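Local structure of 16S rRNA methyltransferase (Streptomyces sp. DSM 40477, 3MQ2) at residues M106-S118 with V138-V152. The protein methylates the N1 position of adenine 1408 in 16S rRNA, using S-adenosyl-L-methionine, and so confers resistance to aminoglycosides such as kanamycin, neomycin and apramycin. Numbering follows the deposited sequence.
Sequences MPWGSLLRGVLGS and VALNLHAWRPSVPEV. With SAH (S-adenosyl-L-homocysteine), chain C.
The indole of Trp145 and the methyls of Leu116 meet from opposite directions, CD1 of Leu116 lying 3.9 Å from CZ2 of Trp145 and obliquely placed to the ring. One face of that indole carries Val152 CG1, 3.7 Å off the plane and nearer the ring's margin than its centre, while the backbone of Leu142 lies at its edge. At the indole of Trp108, the carboxylate oxygen OE2 of Glu151 sits at the edge near the ring plane, and C5' of S-adenosyl-L-homocysteine approaches obliquely. The same OE2 accepts a hydrogen bond from Gly109 N (2.8 Å, N-H...O 162°), which reaches it from well above the carboxylate plane. In Glu151, CG stands between the backbone N and carbonyl carbon (chi1 61°) and the chain turns at chi2, which lays CG and CD against the backbone of Gly109. Strands 99-105 and 134-141 are parallel neighbours in the central sheet, and helix 109-116 lies in the beta-alpha-beta connection between them, as in the Rossmann-like methyltransferase fold. Met106, following strand 99-105, continues the pairing with strand 134-141 through Met106 N to Ala139 O, 2.8 Å. A water then bridges the diverging chains, donating to Pro107 O and accepting from Asn141 N. Leu112 points toward segment 138-152 and uses both branches: CD2 touches Ala144 CB and Val152 CG1, each at 3.6 Å, whereas CD1 meets CD2 of Leu140, the two side chains at about a right angle. Val115 CG2 lies against that same Leu140 methyl at 3.9 Å. On the pocket side, Ser110 OG accepts from N6 of S-adenosyl-L-homocysteine (2.8 Å) and is also hydrogen-bonded to Glu91.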
loop_
_atom_site.group_PDB
_atom_site.type_symbol
_atom_site.label_atom_id
_atom_site.label_comp_id
_atom_site.label_asym_id
_atom_site.label_seq_id
_atom_site.Cartn_x
_atom_site.Cartn_y
_atom_site.Cartn_z
ATOM N N MET A 106 -0.799 2.273 6.733
ATOM C CA MET A 106 -1.358 1.794 8.005
ATOM C C MET A 106 -1.418 0.277 8.124
ATOM O O MET A 106 -2.454 -0.263 8.507
ATOM C CB MET A 106 -2.775 2.351 8.221
ATOM C CG MET A 106 -3.006 3.716 7.640
ATOM S SD MET A 106 -1.985 4.900 8.519
ATOM C CE MET A 106 -2.887 4.979 10.064
ATOM N N PRO A 107 -0.308 -0.420 7.834
ATOM C CA PRO A 107 -0.371 -1.882 7.883
ATOM C C PRO A 107 -0.530 -2.407 9.304
ATOM O O PRO A 107 -0.113 -1.759 10.271
ATOM C CB PRO A 107 0.989 -2.303 7.318
ATOM C CG PRO A 107 1.899 -1.167 7.708
ATOM C CD PRO A 107 1.046 0.059 7.493
ATOM N N TRP A 108 -1.144 -3.580 9.417
ATOM C CA TRP A 108 -1.092 -4.350 10.652
ATOM C C TRP A 108 -0.942 -5.823 10.292
ATOM O O TRP A 108 -0.922 -6.173 9.108
ATOM C CB TRP A 108 -2.317 -4.092 11.552
ATOM C CG TRP A 108 -3.678 -4.421 10.977
ATOM C CD1 TRP A 108 -4.496 -3.588 10.261
ATOM C CD2 TRP A 108 -4.387 -5.659 11.115
ATOM N NE1 TRP A 108 -5.670 -4.246 9.937
ATOM C CE2 TRP A 108 -5.619 -5.516 10.445
ATOM C CE3 TRP A 108 -4.098 -6.875 11.746
ATOM C CZ2 TRP A 108 -6.563 -6.548 10.382
ATOM C CZ3 TRP A 108 -5.036 -7.906 11.675
ATOM C CH2 TRP A 108 -6.256 -7.728 11.003
ATOM N N GLY A 109 -0.810 -6.675 11.301
ATOM C CA GLY A 109 -0.657 -8.097 11.042
ATOM C C GLY A 109 0.667 -8.398 10.372
ATOM O O GLY A 109 1.662 -7.721 10.616
ATOM N N SER A 110 0.680 -9.407 9.509
ATOM C CA SER A 110 1.938 -9.877 8.941
ATOM C C SER A 110 2.549 -8.854 7.991
ATOM O O SER A 110 3.762 -8.826 7.818
ATOM C CB SER A 110 1.738 -11.219 8.221
ATOM O OG SER A 110 0.913 -11.068 7.076
ATOM N N LEU A 111 1.714 -8.010 7.394
ATOM C CA LEU A 111 2.220 -6.955 6.515
ATOM C C LEU A 111 3.030 -5.937 7.324
ATOM O O LEU A 111 4.047 -5.425 6.860
ATOM C CB LEU A 111 1.075 -6.266 5.769
ATOM C CG LEU A 111 1.455 -5.150 4.785
ATOM C CD1 LEU A 111 2.492 -5.634 3.797
ATOM C CD2 LEU A 111 0.213 -4.634 4.058
ATOM N N LEU A 112 2.577 -5.652 8.539
ATOM C CA LEU A 112 3.315 -4.719 9.389
ATOM C C LEU A 112 4.619 -5.378 9.818
ATOM O O LEU A 112 5.685 -4.774 9.756
ATOM C CB LEU A 112 2.470 -4.313 10.607
ATOM C CG LEU A 112 3.206 -3.562 11.730
ATOM C CD1 LEU A 112 3.901 -2.321 11.186
ATOM C CD2 LEU A 112 2.232 -3.203 12.843
ATOM N N ARG A 113 4.543 -6.632 10.250
ATOM C CA ARG A 113 5.756 -7.328 10.636
ATOM C C ARG A 113 6.747 -7.280 9.474
ATOM O O ARG A 113 7.947 -7.046 9.661
ATOM C CB ARG A 113 5.435 -8.769 11.037
ATOM C CG ARG A 113 6.614 -9.511 11.635
ATOM C CD ARG A 113 6.202 -10.875 12.180
ATOM N NE ARG A 113 5.959 -11.851 11.118
ATOM C CZ ARG A 113 4.752 -12.240 10.722
ATOM N NH1 ARG A 113 3.666 -11.738 11.298
ATOM N NH2 ARG A 113 4.627 -13.134 9.750
ATOM N N GLY A 114 6.225 -7.464 8.265
ATOM C CA GLY A 114 7.044 -7.460 7.065
ATOM C C GLY A 114 7.754 -6.141 6.811
ATOM O O GLY A 114 8.947 -6.121 6.477
ATOM N N VAL A 115 7.036 -5.029 6.961
ATOM C CA VAL A 115 7.642 -3.729 6.678
ATOM C C VAL A 115 8.555 -3.213 7.784
ATOM O O VAL A 115 9.191 -2.173 7.617
ATOM C CB VAL A 115 6.621 -2.652 6.244
ATOM C CG1 VAL A 115 5.921 -3.096 4.966
ATOM C CG2 VAL A 115 5.626 -2.339 7.359
ATOM N N LEU A 116 8.646 -3.946 8.893
ATOM C CA LEU A 116 9.668 -3.653 9.903
ATOM C C LEU A 116 10.994 -4.317 9.537
ATOM O O LEU A 116 12.050 -3.957 10.061
ATOM C CB LEU A 116 9.215 -4.080 11.302
ATOM C CG LEU A 116 8.011 -3.279 11.812
ATOM C CD1 LEU A 116 7.559 -3.752 13.186
ATOM C CD2 LEU A 116 8.318 -1.793 11.823
ATOM N N GLY A 117 10.924 -5.290 8.639
ATOM C CA GLY A 117 12.114 -5.854 8.026
ATOM C C GLY A 117 13.050 -6.659 8.908
ATOM O O GLY A 117 14.244 -6.744 8.609
ATOM N N SER A 118 12.531 -7.260 9.977
ATOM C CA SER A 118 13.361 -8.136 10.804
ATOM C C SER A 118 13.799 -9.322 9.955
ATOM O O SER A 118 14.911 -9.834 10.095
ATOM C CB SER A 118 12.614 -8.593 12.058
ATOM O OG SER A 118 11.359 -9.165 11.735
ATOM N N VAL A 138 5.710 3.925 2.807
ATOM C CA VAL A 138 5.181 3.084 3.875
ATOM C C VAL A 138 4.740 4.022 4.981
ATOM O O VAL A 138 5.554 4.766 5.528
ATOM C CB VAL A 138 6.232 2.110 4.440
ATOM C CG1 VAL A 138 5.656 1.361 5.637
ATOM C CG2 VAL A 138 6.698 1.119 3.369
ATOM N N ALA A 139 3.452 4.017 5.298
ATOM C CA ALA A 139 2.969 4.935 6.322
ATOM C C ALA A 139 2.635 4.101 7.540
ATOM O O ALA A 139 1.632 3.379 7.560
ATOM C CB ALA A 139 1.765 5.696 5.836
ATOM N N LEU A 140 3.504 4.164 8.542
ATOM C CA LEU A 140 3.326 3.336 9.728
ATOM C C LEU A 140 2.313 3.967 10.669
ATOM O O LEU A 140 2.407 5.145 10.985
ATOM C CB LEU A 140 4.646 3.172 10.473
ATOM C CG LEU A 140 5.758 2.410 9.768
ATOM C CD1 LEU A 140 6.981 2.357 10.667
ATOM C CD2 LEU A 140 5.300 0.996 9.382
ATOM N N ASN A 141 1.341 3.168 11.100
ATOM C CA ASN A 141 0.426 3.585 12.156
ATOM C C ASN A 141 1.133 3.364 13.481
ATOM O O ASN A 141 1.334 2.220 13.904
ATOM C CB ASN A 141 -0.847 2.740 12.094
ATOM C CG ASN A 141 -1.877 3.145 13.139
ATOM O OD1 ASN A 141 -1.587 3.902 14.066
ATOM N ND2 ASN A 141 -3.095 2.616 12.997
ATOM N N LEU A 142 1.526 4.455 14.130
ATOM C CA LEU A 142 2.326 4.370 15.339
ATOM C C LEU A 142 1.531 3.782 16.521
ATOM O O LEU A 142 2.107 3.383 17.530
ATOM C CB LEU A 142 2.927 5.743 15.665
ATOM C CG LEU A 142 3.899 6.282 14.612
ATOM C CD1 LEU A 142 4.167 7.771 14.825
ATOM C CD2 LEU A 142 5.207 5.491 14.607
ATOM N N HIS A 143 0.213 3.668 16.368
ATOM C CA HIS A 143 -0.587 3.074 17.431
ATOM C C HIS A 143 -0.324 1.584 17.590
ATOM O O HIS A 143 -0.752 0.975 18.571
ATOM C CB HIS A 143 -2.078 3.394 17.252
ATOM C CG HIS A 143 -2.383 4.837 17.458
ATOM N ND1 HIS A 143 -2.881 5.333 18.646
ATOM C CD2 HIS A 143 -2.202 5.911 16.650
ATOM C CE1 HIS A 143 -3.014 6.644 18.552
ATOM N NE2 HIS A 143 -2.599 7.019 17.353
ATOM N N ALA A 144 0.414 1.010 16.645
ATOM C CA ALA A 144 0.862 -0.367 16.781
ATOM C C ALA A 144 1.825 -0.480 17.958
ATOM O O ALA A 144 2.207 -1.580 18.349
ATOM C CB ALA A 144 1.534 -0.848 15.481
ATOM N N TRP A 145 2.225 0.663 18.515
ATOM C CA TRP A 145 3.121 0.677 19.670
ATOM C C TRP A 145 2.484 1.372 20.866
ATOM O O TRP A 145 3.172 1.721 21.819
ATOM C CB TRP A 145 4.442 1.380 19.331
ATOM C CG TRP A 145 5.320 0.610 18.408
ATOM C CD1 TRP A 145 6.314 -0.265 18.764
ATOM C CD2 TRP A 145 5.300 0.628 16.971
ATOM N NE1 TRP A 145 6.909 -0.785 17.640
ATOM C CE2 TRP A 145 6.308 -0.256 16.529
ATOM C CE3 TRP A 145 4.527 1.301 16.019
ATOM C CZ2 TRP A 145 6.559 -0.490 15.172
ATOM C CZ3 TRP A 145 4.774 1.063 14.670
ATOM C CH2 TRP A 145 5.791 0.184 14.262
ATOM N N ARG A 146 1.173 1.560 20.818
ATOM C CA ARG A 146 0.477 2.351 21.827
ATOM C C ARG A 146 -0.786 1.643 22.312
ATOM O O ARG A 146 -1.890 2.142 22.132
ATOM C CB ARG A 146 0.130 3.720 21.240
ATOM C CG ARG A 146 1.357 4.497 20.735
ATOM C CD ARG A 146 0.967 5.830 20.103
ATOM N NE ARG A 146 2.115 6.506 19.500
ATOM C CZ ARG A 146 2.018 7.609 18.762
ATOM N NH1 ARG A 146 0.830 8.155 18.539
ATOM N NH2 ARG A 146 3.103 8.152 18.228
ATOM N N PRO A 147 -0.626 0.469 22.943
ATOM C CA PRO A 147 0.641 -0.193 23.265
ATOM C C PRO A 147 1.052 -1.201 22.189
ATOM O O PRO A 147 0.312 -1.447 21.236
ATOM C CB PRO A 147 0.297 -0.934 24.553
ATOM C CG PRO A 147 -1.108 -1.394 24.295
ATOM C CD PRO A 147 -1.772 -0.258 23.522
ATOM N N SER A 148 2.237 -1.782 22.346
ATOM C CA SER A 148 2.756 -2.712 21.344
ATOM C C SER A 148 1.795 -3.868 21.054
ATOM O O SER A 148 1.348 -4.567 21.969
ATOM C CB SER A 148 4.119 -3.256 21.776
ATOM O OG SER A 148 5.101 -2.236 21.792
ATOM N N VAL A 149 1.488 -4.061 19.774
ATOM C CA VAL A 149 0.669 -5.189 19.329
ATOM C C VAL A 149 1.587 -6.401 19.132
ATOM O O VAL A 149 2.803 -6.251 19.010
ATOM C CB VAL A 149 -0.067 -4.855 18.017
ATOM C CG1 VAL A 149 -1.033 -3.693 18.237
ATOM C CG2 VAL A 149 0.937 -4.495 16.926
ATOM N N PRO A 150 1.008 -7.610 19.107
ATOM C CA PRO A 150 1.856 -8.804 19.027
ATOM C C PRO A 150 2.830 -8.770 17.848
ATOM O O PRO A 150 3.982 -9.193 17.998
ATOM C CB PRO A 150 0.840 -9.936 18.843
ATOM C CG PRO A 150 -0.391 -9.437 19.534
ATOM C CD PRO A 150 -0.419 -7.950 19.240
ATOM N N GLU A 151 2.390 -8.273 16.697
ATOM C CA GLU A 151 3.196 -8.397 15.483
ATOM C C GLU A 151 4.420 -7.479 15.418
ATOM O O GLU A 151 5.282 -7.679 14.561
ATOM C CB GLU A 151 2.350 -8.275 14.201
ATOM C CG GLU A 151 1.614 -6.950 14.015
ATOM C CD GLU A 151 0.214 -6.947 14.631
ATOM O OE1 GLU A 151 0.002 -7.626 15.663
ATOM O OE2 GLU A 151 -0.676 -6.252 14.083
ATOM N N VAL A 152 4.509 -6.487 16.305
ATOM C CA VAL A 152 5.719 -5.659 16.358
ATOM C C VAL A 152 6.741 -6.196 17.351
ATOM O O VAL A 152 7.849 -5.670 17.456
ATOM C CB VAL A 152 5.446 -4.163 16.660
ATOM C CG1 VAL A 152 4.500 -3.578 15.624
ATOM C CG2 VAL A 152 4.924 -3.965 18.101
HETATM N N SAH C . -4.380 0.759 3.768
HETATM C CA SAH C . -5.787 0.699 4.127
HETATM C CB SAH C . -6.063 -0.455 5.089
HETATM C CG SAH C . -5.052 -0.584 6.223
HETATM S SD SAH C . -5.641 -1.710 7.512
HETATM C C SAH C . -6.198 2.017 4.753
HETATM O O SAH C . -7.375 2.244 5.039
HETATM O OXT SAH C . -5.346 2.873 4.986
HETATM C "C5'" SAH C . -4.368 -2.880 6.970
HETATM C "C4'" SAH C . -4.866 -3.778 5.844
HETATM O "O4'" SAH C . -3.821 -4.645 5.455
HETATM C "C3'" SAH C . -6.033 -4.675 6.261
HETATM O "O3'" SAH C . -7.076 -4.538 5.327
HETATM C "C2'" SAH C . -5.523 -6.097 6.182
HETATM O "O2'" SAH C . -6.501 -6.966 5.639
HETATM C "C1'" SAH C . -4.341 -5.945 5.246
HETATM N N9 SAH C . -3.270 -6.926 5.456
HETATM C C8 SAH C . -2.623 -7.269 6.615
HETATM N N7 SAH C . -1.690 -8.214 6.311
HETATM C C5 SAH C . -1.746 -8.453 4.975
HETATM C C6 SAH C . -1.040 -9.301 4.133
HETATM N N6 SAH C . -0.081 -10.090 4.609
HETATM N N1 SAH C . -1.340 -9.307 2.791
HETATM C C2 SAH C . -2.326 -8.491 2.279
HETATM N N3 SAH C . -3.035 -7.656 3.113
HETATM C C4 SAH C . -2.732 -7.644 4.433
HETATM O O HOH W 1 1.457 0.389 10.989
#